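Local atomic coordinates of gluconokinase (Sinorhizobium meliloti, PDB entry 3T61), a protein that probably catalyses the ATP-dependent phosphorylation of D-gluconate to 6-phospho-D-gluconate, the step that brings gluconate into sugar-acid metabolism. Residues L52-P55 against E56-R59; H118-E121 against S122-A125; E126-H129 against H130-G133; V162-L166 against A167-R171. All coordinates share one frame; numbering follows the deposited sequence.

Interaction 1. Residues L52-P55 against E56-R59; sequences LHPP and ENIR
The side-chain amide nitrogen of N57 is gripped from two sources: it donates to H53 ND1, with N57 ND2 and H53 ND1 3.1 Å apart, and it also donates to the backbone oxygen of D71. The bond to H53 meets the imidazole at its edge and in the ring plane, while ND1 sits 16° out of the amide plane; the ring and amide planes themselves stand 70° apart. N57 CG lies beside its own backbone N (chi1 -71°), which folds the amide back over the start of helix 55-63. There N57 ND2 packs 3.4 Å from P54 CD. P54 holds the N-cap position, and P54 O accepts weak bonds from N57 N and I58 N. The first firm helical bond follows, R59 N to P55 O at 3.1 Å. H53 CB also packs on I58 CG1, 3.9 Å away, and I58 CD1 rests 3.7 Å from H53 O. W75 stacks on the H53 ring, and R59 reaches out to a salt bridge with E48 of the second subunit. As ND1 accepts the amide hydrogen, it is expected to carry no proton in this arrangement, and the bond, together with the stacked W75, would hold the imidazole in this rotation at the helix entrance.

Interaction 2. Residues H118-E121 against S122-A125; sequences HGSE and SVLA
L124 N donates to S120 O at 2.9 Å and A125 N to E121 O at 2.8 Å, the two firm bonds that start helix 121-132. S120 is the N-cap of this helix, which follows strand 113-118 of the parallel sheet in the alpha/beta fold. The bond from L124 N is almost straight, 173° at the hydrogen, and approaches S120 O nearly end-on to the carbonyl; that from A125 N comes in tilted from the plane of its acceptor. A third bond completes the N-cap: V123 N points at S120 OG, well aligned but long and weak at 3.4 Å. With chi1 at 63°, the S120 hydroxyl oxygen is tucked between the backbone N and the carbonyl carbon, and this turns it toward the V123 amide. The same oxygen has V123 CG2 3.6 Å away, so the methyl lies alongside the capping bond. E121 extends its chain away from the turn, and its OE1 accepts from the Q142 side-chain amide on helix 138-147. Outward from the polar bonds, the buried side chain of L124 turns back toward the loop. Its CG lies beside the backbone N, which brings the isobutyl group over the carbonyls of the loop, while L141 and L145 of helix 138-147 also pack against it. G119 contributes only backbone here: its oxygen lies 3.2 Å from L124 CD1, and S120 O is 3.3 Å from L124 CG.

Interaction 3. Residues E126-H129 against H130-G133; sequences ERMH and HRTG
M128 O, the carbonyl oxygen of a selenomethionine, is the most heavily used acceptor at the C-terminal end of helix 121-132, taking hydrogens from both the backbone and the side chain of T132. T132 N donates to M128 O at 2.7 Å, and T132 OG1 donates to the same oxygen at 3.0 Å. The two arrive differently: the amide is tilted modestly from the carbonyl plane, whereas the hydroxyl stands 43° out of it. T132 holds OG1 between its backbone N and carbonyl carbon (chi1 70°), folding the hydroxyl back toward the preceding turn; OG1 is in turn an acceptor for H134 N. R131 N adds a weak bond to M128 O. Two residues earlier, H130 N satisfies E126 O at 2.8 Å in a regular helical bond, and at the end G133 N donates to H129 O at 2.8 Å. G133 leaves the helix with positive phi (85°), a backbone shape suited to glycine. The R127 guanidinium makes a weak hydrogen bond through NH1 to S29 O. The E126 carboxylate lies alongside H130, with OE2 3.2 Å from H130 CB, and M128 CE lies 4.1 Å from R131 CD; M128 also packs on E63 of the second subunit. G133 CA sits over one face of the H129 ring near its rim, and F135 stacks on that ring. Both terminal carbonyls thus keep an amide four residues on, and the T132 hydroxyl is a second donor to M128 O, so both oxygens are satisfied as the chain turns away.

Interaction 4. Residues V162-L166 against A167-R171; sequences VAQPL and AEIVR
At the entry to the long helix 166-187, P165 holds the N-cap position and its carbonyl receives the first amides of the helix: I169 N and E168 N both donate to P165 O, at 3.0 and 2.9 Å. I169 N lies in the carbonyl plane, whereas E168 N stands well above it, so the two donors use different parts of the oxygen. V170 N to L166 O, also 3.0 Å, continues the helical pattern. The loop before the helix comes from strand 157-161, an outermost strand of the chain's parallel alpha/beta sheet, and makes an inverse gamma turn centred on A163. I169 packs against that loop. Its CG1 is anti to the carbonyl carbon (chi1 -65°), which directs the ethyl arm back toward the loop: CG1 meets Q164 CG at 3.7 Å and CD1 reaches V162 CA at 3.8 Å. V34 of helix 31-42 and L117 of strand 113-118 cover the buried I169 further. On another side, E168 runs alongside the proline ring, with E168 CG 4.0 Å from P165 CB, before its bent chain takes the carboxylate toward R171, whose NH2 is modelled only 2.4 Å from E168 OE1, so the exact geometry of this salt bridge is doubtful. L166 CD1 and V170 CG2 touch 4.1 Å apart, their side chains crossing at a slant, and helix 31-42 lies against both residues, through V34 at L166 and A37 at V170.

Interactions 2 and 3 divide helix 121-132 between its capped start and its C-terminal end, their centres 11 Å apart. Interaction 4 joins both: H118 O and V162 N, 3.0 Å apart, probably form a hydrogen bond, V123 CG1 packs 4.0 Å from A163 CB, and R127 NE comes 3.0 Å from V162 O. Interaction 1 stands apart, its centre 25 to 30 Å from the other three, yet it shares with interaction 3 a contact with the second subunit. The side chains of R59 and M128 each lie about 4 Å from bound phosphate, probably taken up from the crystallisation liquor, while L124, R127 and V162 approach what is probably the P-loop without touching it.

Interaction 1. Residues L52-P55 against E56-R59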
loop_
_atom_site.group_PDB
_atom_site.type_symbol
_atom_site.label_atom_id
_atom_site.label_comp_id
_atom_site.label_asym_id
_atom_site.label_seq_id
_atom_site.Cartn_x
_atom_site.Cartn_y
_atom_site.Cartn_z
ATOM N N LEU A 52 -0.254 1.000 8.311
ATOM C CA LEU A 52 0.973 1.245 9.059
ATOM C C LEU A 52 2.273 0.845 8.353
ATOM O O LEU A 52 3.346 0.875 8.961
ATOM C CB LEU A 52 0.888 0.552 10.416
ATOM C CG LEU A 52 -0.415 0.859 11.152
ATOM C CD1 LEU A 52 -0.413 0.138 12.486
ATOM C CD2 LEU A 52 -0.565 2.356 11.353
ATOM N N HIS A 53 2.173 0.464 7.080
ATOM C CA HIS A 53 3.345 0.081 6.288
ATOM C C HIS A 53 4.156 1.318 5.939
ATOM O O HIS A 53 3.592 2.354 5.597
ATOM C CB HIS A 53 2.919 -0.557 4.964
ATOM C CG HIS A 53 2.641 -2.022 5.039
ATOM N ND1 HIS A 53 3.634 -2.961 5.231
ATOM C CD2 HIS A 53 1.489 -2.718 4.895
ATOM C CE1 HIS A 53 3.106 -4.168 5.198
ATOM N NE2 HIS A 53 1.804 -4.049 4.994
ATOM N N PRO A 54 5.488 1.237 6.042
ATOM C CA PRO A 54 6.272 2.425 5.682
ATOM C C PRO A 54 6.181 2.603 4.151
ATOM O O PRO A 54 5.873 1.653 3.428
ATOM C CB PRO A 54 7.684 2.083 6.175
ATOM C CG PRO A 54 7.708 0.580 6.200
ATOM C CD PRO A 54 6.328 0.211 6.685
ATOM N N PRO A 55 6.433 3.822 3.644
ATOM C CA PRO A 55 6.376 4.136 2.206
ATOM C C PRO A 55 6.992 3.093 1.270
ATOM O O PRO A 55 6.404 2.745 0.248
ATOM C CB PRO A 55 7.089 5.485 2.125
ATOM C CG PRO A 55 6.683 6.134 3.413
ATOM C CD PRO A 55 6.859 5.003 4.418
ATOM N N GLU A 56 8.173 2.605 1.629
ATOM C CA GLU A 56 8.882 1.605 0.839
ATOM C C GLU A 56 8.033 0.350 0.613
ATOM O O GLU A 56 8.018 -0.203 -0.491
ATOM C CB GLU A 56 10.195 1.240 1.548
ATOM C CG GLU A 56 11.132 0.261 0.830
ATOM C CD GLU A 56 10.754 -1.216 1.010
ATOM O OE1 GLU A 56 10.483 -1.651 2.150
ATOM O OE2 GLU A 56 10.754 -1.951 0.002
ATOM N N ASN A 57 7.326 -0.101 1.649
ATOM C CA ASN A 57 6.497 -1.306 1.528
ATOM C C ASN A 57 5.332 -1.094 0.566
ATOM O O ASN A 57 5.073 -1.934 -0.289
ATOM C CB ASN A 57 5.967 -1.755 2.901
ATOM C CG ASN A 57 7.061 -2.328 3.806
ATOM O OD1 ASN A 57 8.219 -2.452 3.403
ATOM N ND2 ASN A 57 6.688 -2.692 5.030
ATOM N N ILE A 58 4.641 0.031 0.707
ATOM C CA ILE A 58 3.508 0.365 -0.146
ATOM C C ILE A 58 3.888 0.402 -1.634
ATOM O O ILE A 58 3.108 -0.016 -2.503
ATOM C CB ILE A 58 2.908 1.722 0.278
ATOM C CG1 ILE A 58 2.479 1.645 1.747
ATOM C CG2 ILE A 58 1.710 2.072 -0.596
ATOM C CD1 ILE A 58 1.969 2.943 2.325
ATOM N N ARG A 59 5.087 0.895 -1.925
ATOM C CA ARG A 59 5.555 0.959 -3.301
ATOM C C ARG A 59 5.660 -0.468 -3.858
ATOM O O ARG A 59 5.193 -0.746 -4.962
ATOM C CB ARG A 59 6.918 1.654 -3.362
ATOM C CG ARG A 59 7.405 2.014 -4.770
ATOM C CD ARG A 59 8.899 2.283 -4.743
ATOM N NE ARG A 59 9.228 3.189 -3.650
ATOM C CZ ARG A 59 10.241 3.016 -2.807
ATOM N NH1 ARG A 59 11.035 1.965 -2.929
ATOM N NH2 ARG A 59 10.453 3.893 -1.832
#

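Interaction 2. Residues H118-E121 against S122-A125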
loop_
_atom_site.group_PDB
_atom_site.type_symbol
_atom_site.label_atom_id
_atom_site.label_comp_id
_atom_site.label_asym_id
_atom_site.label_seq_id
_atom_site.Cartn_x
_atom_site.Cartn_y
_atom_site.Cartn_z
ATOM N N HIS A 118 -9.014 -18.532 6.969
ATOM C CA HIS A 118 -8.331 -19.395 6.018
ATOM C C HIS A 118 -9.237 -20.109 4.998
ATOM O O HIS A 118 -10.430 -20.358 5.230
ATOM C CB HIS A 118 -7.532 -20.440 6.793
ATOM C CG HIS A 118 -8.396 -21.406 7.541
ATOM N ND1 HIS A 118 -8.711 -22.654 7.050
ATOM C CD2 HIS A 118 -9.083 -21.275 8.703
ATOM C CE1 HIS A 118 -9.554 -23.251 7.875
ATOM N NE2 HIS A 118 -9.799 -22.435 8.885
ATOM N N GLY A 119 -8.626 -20.447 3.869
ATOM C CA GLY A 119 -9.325 -21.138 2.805
ATOM C C GLY A 119 -8.273 -21.552 1.803
ATOM O O GLY A 119 -7.128 -21.103 1.895
ATOM N N SER A 120 -8.647 -22.408 0.862
ATOM C CA SER A 120 -7.716 -22.870 -0.161
ATOM C C SER A 120 -7.548 -21.770 -1.189
ATOM O O SER A 120 -8.349 -20.843 -1.252
ATOM C CB SER A 120 -8.265 -24.117 -0.859
ATOM O OG SER A 120 -9.470 -23.794 -1.541
ATOM N N GLU A 121 -6.511 -21.888 -2.005
ATOM C CA GLU A 121 -6.255 -20.897 -3.040
ATOM C C GLU A 121 -7.493 -20.662 -3.894
ATOM O O GLU A 121 -7.847 -19.518 -4.195
ATOM C CB GLU A 121 -5.111 -21.351 -3.953
ATOM C CG GLU A 121 -4.775 -20.314 -5.017
ATOM C CD GLU A 121 -3.678 -20.751 -5.963
ATOM O OE1 GLU A 121 -2.571 -21.100 -5.496
ATOM O OE2 GLU A 121 -3.925 -20.731 -7.186
ATOM N N SER A 122 -8.155 -21.750 -4.278
ATOM C CA SER A 122 -9.344 -21.660 -5.120
ATOM C C SER A 122 -10.461 -20.840 -4.491
ATOM O O SER A 122 -11.028 -19.955 -5.130
ATOM C CB SER A 122 -9.869 -23.064 -5.444
ATOM O OG SER A 122 -8.832 -23.890 -5.938
ATOM N N VAL A 123 -10.789 -21.147 -3.240
ATOM C CA VAL A 123 -11.857 -20.431 -2.556
ATOM C C VAL A 123 -11.475 -18.973 -2.353
ATOM O O VAL A 123 -12.291 -18.078 -2.561
ATOM C CB VAL A 123 -12.182 -21.078 -1.193
ATOM C CG1 VAL A 123 -13.150 -20.204 -0.419
ATOM C CG2 VAL A 123 -12.787 -22.452 -1.411
ATOM N N LEU A 124 -10.235 -18.743 -1.931
ATOM C CA LEU A 124 -9.754 -17.383 -1.725
ATOM C C LEU A 124 -9.861 -16.578 -3.020
ATOM O O LEU A 124 -10.418 -15.482 -3.028
ATOM C CB LEU A 124 -8.301 -17.408 -1.236
ATOM C CG LEU A 124 -8.111 -17.887 0.209
ATOM C CD1 LEU A 124 -6.667 -18.263 0.450
ATOM C CD2 LEU A 124 -8.575 -16.794 1.170
ATOM N N ALA A 125 -9.342 -17.128 -4.121
ATOM C CA ALA A 125 -9.390 -16.424 -5.407
ATOM C C ALA A 125 -10.820 -16.114 -5.836
ATOM O O ALA A 125 -11.129 -15.000 -6.261
ATOM C CB ALA A 125 -8.694 -17.243 -6.482
#

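Interaction 3. Residues E126-H129 against H130-G133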
loop_
_atom_site.group_PDB
_atom_site.type_symbol
_atom_site.label_atom_id
_atom_site.label_comp_id
_atom_site.label_asym_id
_atom_site.label_seq_id
_atom_site.Cartn_x
_atom_site.Cartn_y
_atom_site.Cartn_z
ATOM N N GLU A 126 -11.693 -17.106 -5.715
ATOM C CA GLU A 126 -13.084 -16.946 -6.097
ATOM C C GLU A 126 -13.781 -15.872 -5.277
ATOM O O GLU A 126 -14.515 -15.050 -5.820
ATOM C CB GLU A 126 -13.813 -18.285 -5.942
ATOM C CG GLU A 126 -15.212 -18.348 -6.551
ATOM C CD GLU A 126 -16.240 -17.492 -5.821
ATOM O OE1 GLU A 126 -16.222 -17.467 -4.568
ATOM O OE2 GLU A 126 -17.078 -16.856 -6.505
ATOM N N ARG A 127 -13.554 -15.871 -3.968
ATOM C CA ARG A 127 -14.202 -14.887 -3.103
ATOM C C ARG A 127 -13.835 -13.449 -3.478
ATOM O O ARG A 127 -14.681 -12.551 -3.438
ATOM C CB ARG A 127 -13.849 -15.151 -1.635
ATOM C CG ARG A 127 -14.350 -16.490 -1.105
ATOM C CD ARG A 127 -14.089 -16.642 0.404
ATOM N NE ARG A 127 -15.061 -15.935 1.240
ATOM C CZ ARG A 127 -14.771 -14.915 2.050
ATOM N NH1 ARG A 127 -13.526 -14.456 2.145
ATOM N NH2 ARG A 127 -15.732 -14.362 2.782
HETATM N N MSE A 128 -12.577 -13.234 -3.843
HETATM C CA MSE A 128 -12.121 -11.903 -4.222
HETATM C C MSE A 128 -12.779 -11.427 -5.511
HETATM O O MSE A 128 -13.201 -10.271 -5.621
HETATM C CB MSE A 128 -10.601 -11.900 -4.357
HETATM C CG MSE A 128 -9.908 -11.640 -3.031
HETATM SE SE MSE A 128 -10.076 -9.737 -2.549
HETATM C CE MSE A 128 -11.288 -9.800 -0.995
ATOM N N HIS A 129 -12.876 -12.329 -6.479
ATOM C CA HIS A 129 -13.499 -11.998 -7.752
ATOM C C HIS A 129 -14.985 -11.765 -7.544
ATOM O O HIS A 129 -15.570 -10.842 -8.109
ATOM C CB HIS A 129 -13.291 -13.134 -8.748
ATOM C CG HIS A 129 -13.908 -12.876 -10.085
ATOM N ND1 HIS A 129 -15.134 -13.384 -10.449
ATOM C CD2 HIS A 129 -13.473 -12.140 -11.134
ATOM C CE1 HIS A 129 -15.430 -12.973 -11.673
ATOM N NE2 HIS A 129 -14.439 -12.219 -12.109
ATOM N N HIS A 130 -15.586 -12.609 -6.713
ATOM C CA HIS A 130 -17.005 -12.520 -6.414
ATOM C C HIS A 130 -17.305 -11.262 -5.614
ATOM O O HIS A 130 -18.456 -10.834 -5.526
ATOM C CB HIS A 130 -17.434 -13.760 -5.628
ATOM C CG HIS A 130 -18.907 -13.845 -5.381
ATOM N ND1 HIS A 130 -19.487 -13.446 -4.198
ATOM C CD2 HIS A 130 -19.916 -14.296 -6.164
ATOM C CE1 HIS A 130 -20.793 -13.651 -4.259
ATOM N NE2 HIS A 130 -21.078 -14.165 -5.442
ATOM N N ARG A 131 -16.261 -10.660 -5.050
ATOM C CA ARG A 131 -16.425 -9.462 -4.242
ATOM C C ARG A 131 -15.962 -8.156 -4.895
ATOM O O ARG A 131 -16.466 -7.088 -4.551
ATOM C CB ARG A 131 -15.712 -9.648 -2.897
ATOM C CG ARG A 131 -15.949 -8.521 -1.909
ATOM C CD ARG A 131 -15.214 -8.756 -0.600
ATOM N NE ARG A 131 -15.465 -7.680 0.360
ATOM C CZ ARG A 131 -15.056 -6.422 0.206
ATOM N NH1 ARG A 131 -14.362 -6.072 -0.873
ATOM N NH2 ARG A 131 -15.348 -5.509 1.126
ATOM N N THR A 132 -15.015 -8.223 -5.828
ATOM C CA THR A 132 -14.528 -7.001 -6.472
ATOM C C THR A 132 -14.656 -7.000 -7.997
ATOM O O THR A 132 -14.499 -5.959 -8.643
ATOM C CB THR A 132 -13.047 -6.736 -6.131
ATOM O OG1 THR A 132 -12.224 -7.718 -6.771
ATOM C CG2 THR A 132 -12.826 -6.799 -4.628
ATOM N N GLY A 133 -14.945 -8.163 -8.572
ATOM C CA GLY A 133 -15.065 -8.248 -10.014
ATOM C C GLY A 133 -13.694 -8.460 -10.626
ATOM O O GLY A 133 -13.551 -8.539 -11.848
#

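Interaction 4. Residues V162-L166 against A167-R171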
loop_
_atom_site.group_PDB
_atom_site.type_symbol
_atom_site.label_atom_id
_atom_site.label_comp_id
_atom_site.label_asym_id
_atom_site.label_seq_id
_atom_site.Cartn_x
_atom_site.Cartn_y
_atom_site.Cartn_z
ATOM N N VAL A 162 -13.274 -19.529 5.477
ATOM C CA VAL A 162 -14.010 -18.456 4.810
ATOM C C VAL A 162 -15.061 -18.879 3.780
ATOM O O VAL A 162 -15.782 -18.032 3.245
ATOM C CB VAL A 162 -13.028 -17.467 4.134
ATOM C CG1 VAL A 162 -12.067 -16.916 5.163
ATOM C CG2 VAL A 162 -12.287 -18.161 3.017
ATOM N N ALA A 163 -15.166 -20.179 3.514
ATOM C CA ALA A 163 -16.132 -20.669 2.532
ATOM C C ALA A 163 -17.548 -20.699 3.106
ATOM O O ALA A 163 -18.246 -21.700 3.000
ATOM C CB ALA A 163 -15.727 -22.054 2.047
ATOM N N GLN A 164 -17.952 -19.590 3.718
ATOM C CA GLN A 164 -19.279 -19.448 4.317
ATOM C C GLN A 164 -19.655 -17.968 4.403
ATOM O O GLN A 164 -18.808 -17.102 4.230
ATOM C CB GLN A 164 -19.313 -20.088 5.713
ATOM C CG GLN A 164 -18.184 -19.681 6.659
ATOM C CD GLN A 164 -18.241 -20.418 8.004
ATOM O OE1 GLN A 164 -17.217 -20.609 8.668
ATOM N NE2 GLN A 164 -19.439 -20.820 8.411
ATOM N N PRO A 165 -20.937 -17.659 4.655
ATOM C CA PRO A 165 -21.354 -16.255 4.748
ATOM C C PRO A 165 -20.546 -15.451 5.757
ATOM O O PRO A 165 -20.179 -15.958 6.827
ATOM C CB PRO A 165 -22.824 -16.355 5.143
ATOM C CG PRO A 165 -23.254 -17.615 4.456
ATOM C CD PRO A 165 -22.102 -18.559 4.719
ATOM N N LEU A 166 -20.278 -14.194 5.408
ATOM C CA LEU A 166 -19.524 -13.291 6.278
ATOM C C LEU A 166 -20.113 -13.214 7.685
ATOM O O LEU A 166 -19.380 -13.204 8.675
ATOM C CB LEU A 166 -19.482 -11.877 5.679
ATOM C CG LEU A 166 -18.892 -10.778 6.576
ATOM C CD1 LEU A 166 -17.437 -11.095 6.912
ATOM C CD2 LEU A 166 -19.004 -9.432 5.862
ATOM N N ALA A 167 -21.437 -13.158 7.774
ATOM C CA ALA A 167 -22.103 -13.074 9.072
ATOM C C ALA A 167 -21.824 -14.316 9.917
ATOM O O ALA A 167 -21.815 -14.247 11.142
ATOM C CB ALA A 167 -23.611 -12.894 8.880
ATOM N N GLU A 168 -21.603 -15.448 9.255
ATOM C CA GLU A 168 -21.316 -16.697 9.949
ATOM C C GLU A 168 -19.865 -16.695 10.390
ATOM O O GLU A 168 -19.541 -17.181 11.474
ATOM C CB GLU A 168 -21.556 -17.907 9.037
ATOM C CG GLU A 168 -23.015 -18.217 8.723
ATOM C CD GLU A 168 -23.858 -18.467 9.962
ATOM O OE1 GLU A 168 -23.393 -19.139 10.911
ATOM O OE2 GLU A 168 -25.007 -17.998 9.983
ATOM N N ILE A 169 -18.989 -16.166 9.541
ATOM C CA ILE A 169 -17.573 -16.109 9.879
ATOM C C ILE A 169 -17.383 -15.267 11.142
ATOM O O ILE A 169 -16.600 -15.616 12.026
ATOM C CB ILE A 169 -16.733 -15.490 8.734
ATOM C CG1 ILE A 169 -16.775 -16.386 7.493
ATOM C CG2 ILE A 169 -15.286 -15.320 9.181
ATOM C CD1 ILE A 169 -16.200 -15.718 6.245
ATOM N N VAL A 170 -18.113 -14.164 11.230
ATOM C CA VAL A 170 -18.009 -13.282 12.387
ATOM C C VAL A 170 -18.578 -13.916 13.657
ATOM O O VAL A 170 -17.939 -13.885 14.717
ATOM C CB VAL A 170 -18.710 -11.945 12.098
ATOM C CG1 VAL A 170 -18.817 -11.123 13.359
ATOM C CG2 VAL A 170 -17.932 -11.190 11.021
ATOM N N ARG A 171 -19.769 -14.502 13.547
ATOM C CA ARG A 171 -20.406 -15.152 14.691
ATOM C C ARG A 171 -19.483 -16.229 15.239
ATOM O O ARG A 171 -19.326 -16.355 16.454
ATOM C CB ARG A 171 -21.747 -15.778 14.289
ATOM C CG ARG A 171 -22.440 -16.536 15.419
ATOM C CD ARG A 171 -23.673 -17.287 14.914
ATOM N NE ARG A 171 -23.339 -18.206 13.828
ATOM C CZ ARG A 171 -22.704 -19.365 13.981
ATOM N NH1 ARG A 171 -22.331 -19.769 15.187
ATOM N NH2 ARG A 171 -22.417 -20.107 12.917
#